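Local coordinates for protein pullulanase (Klebsiella oxytoca, PDB 2YOC) that hydrolyses the alpha-1,6-glucosidic linkages of pullulan and related branched glucans, and is exported through a type 2 secretion system, at residues H168-Q181 with R223-D237. Sequence-based numbering, arbitrary orientation.
Sequences HWVDKNTLLWPGGQ and RFPHLSSYAAFKLPD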
loop_
_atom_site.group_PDB
_atom_site.type_symbol
_atom_site.label_atom_id
_atom_site.label_comp_id
_atom_site.label_asym_id
_atom_site.label_seq_id
_atom_site.Cartn_x
_atom_site.Cartn_y
_atom_site.Cartn_z
ATOM N N HIS B 168 29.721 -24.488 26.616
ATOM C CA HIS B 168 28.467 -25.219 26.539
ATOM C C HIS B 168 28.666 -26.681 26.190
ATOM O O HIS B 168 28.960 -27.011 25.035
ATOM C CB HIS B 168 27.555 -24.559 25.460
ATOM C CG HIS B 168 27.057 -23.194 25.822
ATOM N ND1 HIS B 168 25.720 -22.941 25.964
ATOM C CD2 HIS B 168 27.744 -22.046 26.056
ATOM C CE1 HIS B 168 25.628 -21.659 26.292
ATOM N NE2 HIS B 168 26.826 -21.087 26.375
ATOM N N TRP B 169 28.466 -27.576 27.166
ATOM C CA TRP B 169 28.537 -29.008 26.881
ATOM C C TRP B 169 27.118 -29.389 26.363
ATOM O O TRP B 169 26.164 -29.545 27.127
ATOM C CB TRP B 169 28.953 -29.760 28.140
ATOM C CG TRP B 169 29.434 -31.169 27.928
ATOM C CD1 TRP B 169 29.422 -31.894 26.768
ATOM C CD2 TRP B 169 29.976 -32.036 28.939
ATOM N NE1 TRP B 169 29.924 -33.162 26.996
ATOM C CE2 TRP B 169 30.287 -33.266 28.316
ATOM C CE3 TRP B 169 30.256 -31.878 30.305
ATOM C CZ2 TRP B 169 30.838 -34.336 29.020
ATOM C CZ3 TRP B 169 30.825 -32.932 30.991
ATOM C CH2 TRP B 169 31.080 -34.152 30.359
ATOM N N VAL B 170 26.981 -29.404 25.053
ATOM C CA VAL B 170 25.731 -29.607 24.334
ATOM C C VAL B 170 25.342 -31.055 24.006
ATOM O O VAL B 170 24.175 -31.335 23.733
ATOM C CB VAL B 170 25.666 -28.679 23.122
ATOM C CG1 VAL B 170 25.654 -27.234 23.593
ATOM C CG2 VAL B 170 26.837 -28.939 22.170
ATOM N N ASP B 171 26.315 -31.957 23.995
ATOM C CA ASP B 171 26.117 -33.382 23.773
ATOM C C ASP B 171 27.313 -34.127 24.371
ATOM O O ASP B 171 28.315 -33.480 24.672
ATOM C CB ASP B 171 25.856 -33.732 22.290
ATOM C CG ASP B 171 27.044 -33.669 21.343
ATOM O OD1 ASP B 171 28.098 -34.243 21.669
ATOM O OD2 ASP B 171 26.871 -33.186 20.213
ATOM N N LYS B 172 27.208 -35.475 24.530
ATOM C CA LYS B 172 28.241 -36.347 25.087
ATOM C C LYS B 172 29.660 -35.989 24.589
ATOM O O LYS B 172 30.570 -35.823 25.400
ATOM C CB LYS B 172 27.922 -37.819 24.776
ATOM C CG LYS B 172 26.756 -38.437 25.567
ATOM C CD LYS B 172 25.962 -39.473 24.703
ATOM C CE LYS B 172 25.272 -40.561 25.501
ATOM N NZ LYS B 172 24.208 -41.248 24.715
ATOM N N ASN B 173 29.817 -35.795 23.271
ATOM C CA ASN B 173 31.088 -35.515 22.593
ATOM C C ASN B 173 31.463 -34.027 22.334
ATOM O O ASN B 173 32.628 -33.739 22.070
ATOM C CB ASN B 173 31.061 -36.233 21.245
ATOM C CG ASN B 173 32.357 -36.875 20.847
ATOM O OD1 ASN B 173 33.158 -37.340 21.681
ATOM N ND2 ASN B 173 32.551 -36.984 19.547
ATOM N N THR B 174 30.485 -33.108 22.343
ATOM C CA THR B 174 30.692 -31.719 21.941
ATOM C C THR B 174 30.629 -30.640 23.013
ATOM O O THR B 174 29.691 -30.575 23.804
ATOM C CB THR B 174 29.807 -31.439 20.724
ATOM O OG1 THR B 174 30.062 -32.452 19.746
ATOM C CG2 THR B 174 30.045 -30.078 20.115
ATOM N N LEU B 175 31.626 -29.761 22.988
ATOM C CA LEU B 175 31.727 -28.619 23.879
ATOM C C LEU B 175 31.860 -27.379 22.977
ATOM O O LEU B 175 32.778 -27.307 22.137
ATOM C CB LEU B 175 32.933 -28.800 24.830
ATOM C CG LEU B 175 33.323 -27.698 25.837
ATOM C CD1 LEU B 175 34.170 -26.632 25.226
ATOM C CD2 LEU B 175 32.154 -27.142 26.604
ATOM N N LEU B 176 30.897 -26.439 23.103
ATOM C CA LEU B 176 30.895 -25.214 22.297
ATOM C C LEU B 176 31.442 -24.077 23.100
ATOM O O LEU B 176 30.986 -23.838 24.225
ATOM C CB LEU B 176 29.515 -24.856 21.731
ATOM C CG LEU B 176 28.809 -25.925 20.907
ATOM C CD1 LEU B 176 27.394 -25.529 20.651
ATOM C CD2 LEU B 176 29.523 -26.196 19.599
ATOM N N TRP B 177 32.474 -23.414 22.556
ATOM C CA TRP B 177 33.118 -22.287 23.223
ATOM C C TRP B 177 33.808 -21.340 22.246
ATOM O O TRP B 177 34.853 -21.689 21.680
ATOM C CB TRP B 177 34.088 -22.759 24.318
ATOM C CG TRP B 177 34.664 -21.655 25.159
ATOM C CD1 TRP B 177 34.071 -20.467 25.488
ATOM C CD2 TRP B 177 35.906 -21.694 25.872
ATOM N NE1 TRP B 177 34.887 -19.746 26.326
ATOM C CE2 TRP B 177 36.025 -20.477 26.580
ATOM C CE3 TRP B 177 36.971 -22.615 25.930
ATOM C CZ2 TRP B 177 37.158 -20.164 27.347
ATOM C CZ3 TRP B 177 38.085 -22.306 26.695
ATOM C CH2 TRP B 177 38.163 -21.104 27.408
ATOM N N PRO B 178 33.268 -20.116 22.073
ATOM C CA PRO B 178 33.949 -19.142 21.193
ATOM C C PRO B 178 35.338 -18.694 21.734
ATOM O O PRO B 178 36.244 -18.388 20.948
ATOM C CB PRO B 178 32.958 -17.967 21.099
ATOM C CG PRO B 178 31.733 -18.405 21.816
ATOM C CD PRO B 178 32.062 -19.543 22.700
ATOM N N GLY B 179 35.488 -18.687 23.061
ATOM C CA GLY B 179 36.725 -18.292 23.718
ATOM C C GLY B 179 37.927 -19.166 23.419
ATOM O O GLY B 179 39.064 -18.710 23.507
ATOM N N GLY B 180 37.681 -20.422 23.095
ATOM C CA GLY B 180 38.730 -21.383 22.796
ATOM C C GLY B 180 39.038 -21.489 21.322
ATOM O O GLY B 180 39.846 -22.336 20.924
ATOM N N GLN B 181 38.383 -20.653 20.494
ATOM C CA GLN B 181 38.560 -20.629 19.036
ATOM C C GLN B 181 39.990 -20.202 18.671
ATOM O O GLN B 181 40.472 -19.169 19.165
ATOM C CB GLN B 181 37.522 -19.695 18.373
ATOM C CG GLN B 181 37.785 -19.368 16.913
ATOM C CD GLN B 181 36.686 -19.876 16.035
ATOM O OE1 GLN B 181 35.677 -19.175 15.758
ATOM N NE2 GLN B 181 36.875 -21.102 15.556
ATOM N N ARG B 223 18.976 -28.217 17.622
ATOM C CA ARG B 223 18.694 -28.086 19.032
ATOM C C ARG B 223 19.003 -26.726 19.566
ATOM O O ARG B 223 18.202 -26.186 20.321
ATOM C CB ARG B 223 19.526 -29.099 19.819
ATOM C CG ARG B 223 19.147 -30.542 19.606
ATOM C CD ARG B 223 20.100 -31.415 20.367
ATOM N NE ARG B 223 19.824 -31.406 21.808
ATOM C CZ ARG B 223 20.686 -31.808 22.733
ATOM N NH1 ARG B 223 21.901 -32.231 22.384
ATOM N NH2 ARG B 223 20.343 -31.797 24.015
ATOM N N PHE B 224 20.193 -26.185 19.225
ATOM C CA PHE B 224 20.645 -24.904 19.740
ATOM C C PHE B 224 21.012 -23.960 18.651
ATOM O O PHE B 224 22.186 -23.644 18.504
ATOM C CB PHE B 224 21.816 -25.129 20.691
ATOM C CG PHE B 224 21.502 -26.132 21.762
ATOM C CD1 PHE B 224 20.530 -25.863 22.722
ATOM C CD2 PHE B 224 22.155 -27.356 21.796
ATOM C CE1 PHE B 224 20.238 -26.788 23.713
ATOM C CE2 PHE B 224 21.868 -28.285 22.795
ATOM C CZ PHE B 224 20.911 -27.999 23.744
ATOM N N PRO B 225 20.022 -23.448 17.896
ATOM C CA PRO B 225 20.347 -22.519 16.803
ATOM C C PRO B 225 21.088 -21.280 17.272
ATOM O O PRO B 225 21.974 -20.814 16.568
ATOM C CB PRO B 225 18.983 -22.183 16.223
ATOM C CG PRO B 225 18.006 -22.478 17.337
ATOM C CD PRO B 225 18.565 -23.681 17.973
ATOM N N HIS B 226 20.805 -20.820 18.501
ATOM C CA HIS B 226 21.472 -19.657 19.077
ATOM C C HIS B 226 22.984 -19.900 19.373
ATOM O O HIS B 226 23.683 -18.958 19.754
ATOM C CB HIS B 226 20.709 -19.155 20.323
ATOM C CG HIS B 226 20.699 -20.140 21.448
ATOM N ND1 HIS B 226 20.068 -21.365 21.329
ATOM C CD2 HIS B 226 21.252 -20.051 22.679
ATOM C CE1 HIS B 226 20.250 -21.972 22.486
ATOM N NE2 HIS B 226 20.948 -21.223 23.333
ATOM N N LEU B 227 23.471 -21.148 19.237
ATOM C CA LEU B 227 24.896 -21.445 19.485
ATOM C C LEU B 227 25.619 -22.018 18.261
ATOM O O LEU B 227 26.827 -22.249 18.312
ATOM C CB LEU B 227 25.161 -22.335 20.720
ATOM C CG LEU B 227 24.299 -22.139 21.948
ATOM C CD1 LEU B 227 24.306 -23.390 22.777
ATOM C CD2 LEU B 227 24.740 -20.927 22.763
ATOM N N SER B 228 24.891 -22.210 17.159
ATOM C CA SER B 228 25.420 -22.787 15.916
ATOM C C SER B 228 26.715 -22.143 15.400
ATOM O O SER B 228 27.540 -22.855 14.822
ATOM C CB SER B 228 24.340 -22.826 14.833
ATOM O OG SER B 228 23.878 -21.517 14.554
ATOM N N SER B 229 26.903 -20.820 15.645
ATOM C CA SER B 229 28.075 -20.050 15.233
ATOM C C SER B 229 29.277 -20.278 16.168
ATOM O O SER B 229 30.414 -20.038 15.760
ATOM C CB SER B 229 27.730 -18.564 15.146
ATOM O OG SER B 229 27.553 -17.944 16.414
ATOM N N TYR B 230 29.029 -20.743 17.412
ATOM C CA TYR B 230 30.054 -21.025 18.433
ATOM C C TYR B 230 31.061 -22.108 17.991
ATOM O O TYR B 230 30.672 -23.088 17.328
ATOM C CB TYR B 230 29.392 -21.495 19.727
ATOM C CG TYR B 230 28.740 -20.426 20.575
ATOM C CD1 TYR B 230 28.079 -19.350 19.995
ATOM C CD2 TYR B 230 28.706 -20.539 21.957
ATOM C CE1 TYR B 230 27.454 -18.377 20.773
ATOM C CE2 TYR B 230 28.115 -19.558 22.749
ATOM C CZ TYR B 230 27.469 -18.484 22.153
ATOM O OH TYR B 230 26.854 -17.529 22.942
ATOM N N ALA B 231 32.347 -21.926 18.387
ATOM C CA ALA B 231 33.458 -22.827 18.089
ATOM C C ALA B 231 33.252 -24.200 18.736
ATOM O O ALA B 231 33.145 -24.293 19.971
ATOM C CB ALA B 231 34.769 -22.213 18.569
ATOM N N ALA B 232 33.204 -25.265 17.895
ATOM C CA ALA B 232 33.008 -26.654 18.338
ATOM C C ALA B 232 34.310 -27.385 18.670
ATOM O O ALA B 232 35.296 -27.244 17.945
ATOM C CB ALA B 232 32.214 -27.443 17.297
ATOM N N PHE B 233 34.291 -28.176 19.770
ATOM C CA PHE B 233 35.418 -28.994 20.233
ATOM C C PHE B 233 34.974 -30.410 20.578
ATOM O O PHE B 233 34.003 -30.588 21.316
ATOM C CB PHE B 233 36.123 -28.363 21.447
ATOM C CG PHE B 233 36.612 -26.962 21.187
ATOM C CD1 PHE B 233 35.791 -25.868 21.425
ATOM C CD2 PHE B 233 37.884 -26.733 20.677
ATOM C CE1 PHE B 233 36.245 -24.568 21.175
ATOM C CE2 PHE B 233 38.328 -25.435 20.434
ATOM C CZ PHE B 233 37.500 -24.366 20.677
ATOM N N LYS B 234 35.701 -31.408 20.044
ATOM C CA LYS B 234 35.460 -32.840 20.261
ATOM C C LYS B 234 36.145 -33.271 21.548
ATOM O O LYS B 234 37.307 -32.921 21.764
ATOM C CB LYS B 234 35.994 -33.655 19.069
ATOM C CG LYS B 234 35.437 -35.063 18.971
ATOM C CD LYS B 234 36.163 -35.899 17.927
ATOM C CE LYS B 234 35.522 -37.243 17.615
ATOM N NZ LYS B 234 34.294 -37.141 16.769
ATOM N N LEU B 235 35.422 -34.007 22.419
ATOM C CA LEU B 235 35.961 -34.523 23.692
ATOM C C LEU B 235 36.668 -35.833 23.380
ATOM O O LEU B 235 36.267 -36.482 22.412
ATOM C CB LEU B 235 34.823 -34.815 24.692
ATOM C CG LEU B 235 34.519 -33.754 25.738
ATOM C CD1 LEU B 235 33.536 -32.711 25.198
ATOM C CD2 LEU B 235 33.934 -34.376 26.990
ATOM N N PRO B 236 37.655 -36.303 24.204
ATOM C CA PRO B 236 38.280 -37.609 23.919
ATOM C C PRO B 236 37.276 -38.761 23.978
ATOM O O PRO B 236 36.187 -38.607 24.547
ATOM C CB PRO B 236 39.363 -37.728 24.990
ATOM C CG PRO B 236 38.968 -36.808 26.049
ATOM C CD PRO B 236 38.262 -35.679 25.404
ATOM N N ASP B 237 37.606 -39.900 23.350
ATOM C CA ASP B 237 36.698 -41.050 23.362
ATOM C C ASP B 237 36.664 -41.768 24.713
ATOM O O ASP B 237 35.635 -42.334 25.082
ATOM C CB ASP B 237 36.970 -41.996 22.195
ATOM C CG ASP B 237 36.747 -41.351 20.844
ATOM O OD1 ASP B 237 35.774 -40.558 20.712
ATOM O OD2 ASP B 237 37.538 -41.637 19.915
#
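His168 opens the contact on the hairpin of strands 167-169 and 174-176, whose second strand pairs antiparallel with strand 232-234 inside the mixed sheet of the pullulanase N2 domain. Its ring carries Leu227 CD2 over one face, 4.0 Å from the imidazole centroid, and takes the edge of Tyr230 in a T-shaped pair with planes at 88°, while NE2 hydrogen-bonds Glu621 O. Trp169 CZ2 then meets Leu235 CD2 at 3.7 Å, the side chains crossing at about a right angle. Val170 CB and CG1 pack against Phe224 CD2 and CE2, and its O receives a weak bond from Arg223 NH1, while Arg223 NH2 hydrogen-bonds Gly270 O. In the turn, Asp171 OD1 accepts from Thr174 N in an Asx motif, ahead of the strand pairing: Asn173 O takes Leu235 N, and Leu175 and Phe233 exchange both backbone bonds. Leu176 sets CD1 against Leu227 CB, CB against Tyr230 CB and CD2 3.8 Å from Ala232 CB. Trp177 N extends the pairing to Ala231 O at 2.8 Å and a nearly straight 170°. Pro178 CG makes a CH-pi contact over the Tyr230 face opposite Leu227 CD2, 3.8 Å from the centroid. Finally the Phe233 ring points its edge at residues 177-181, Trp177 O and Gln181 N lying in its plane.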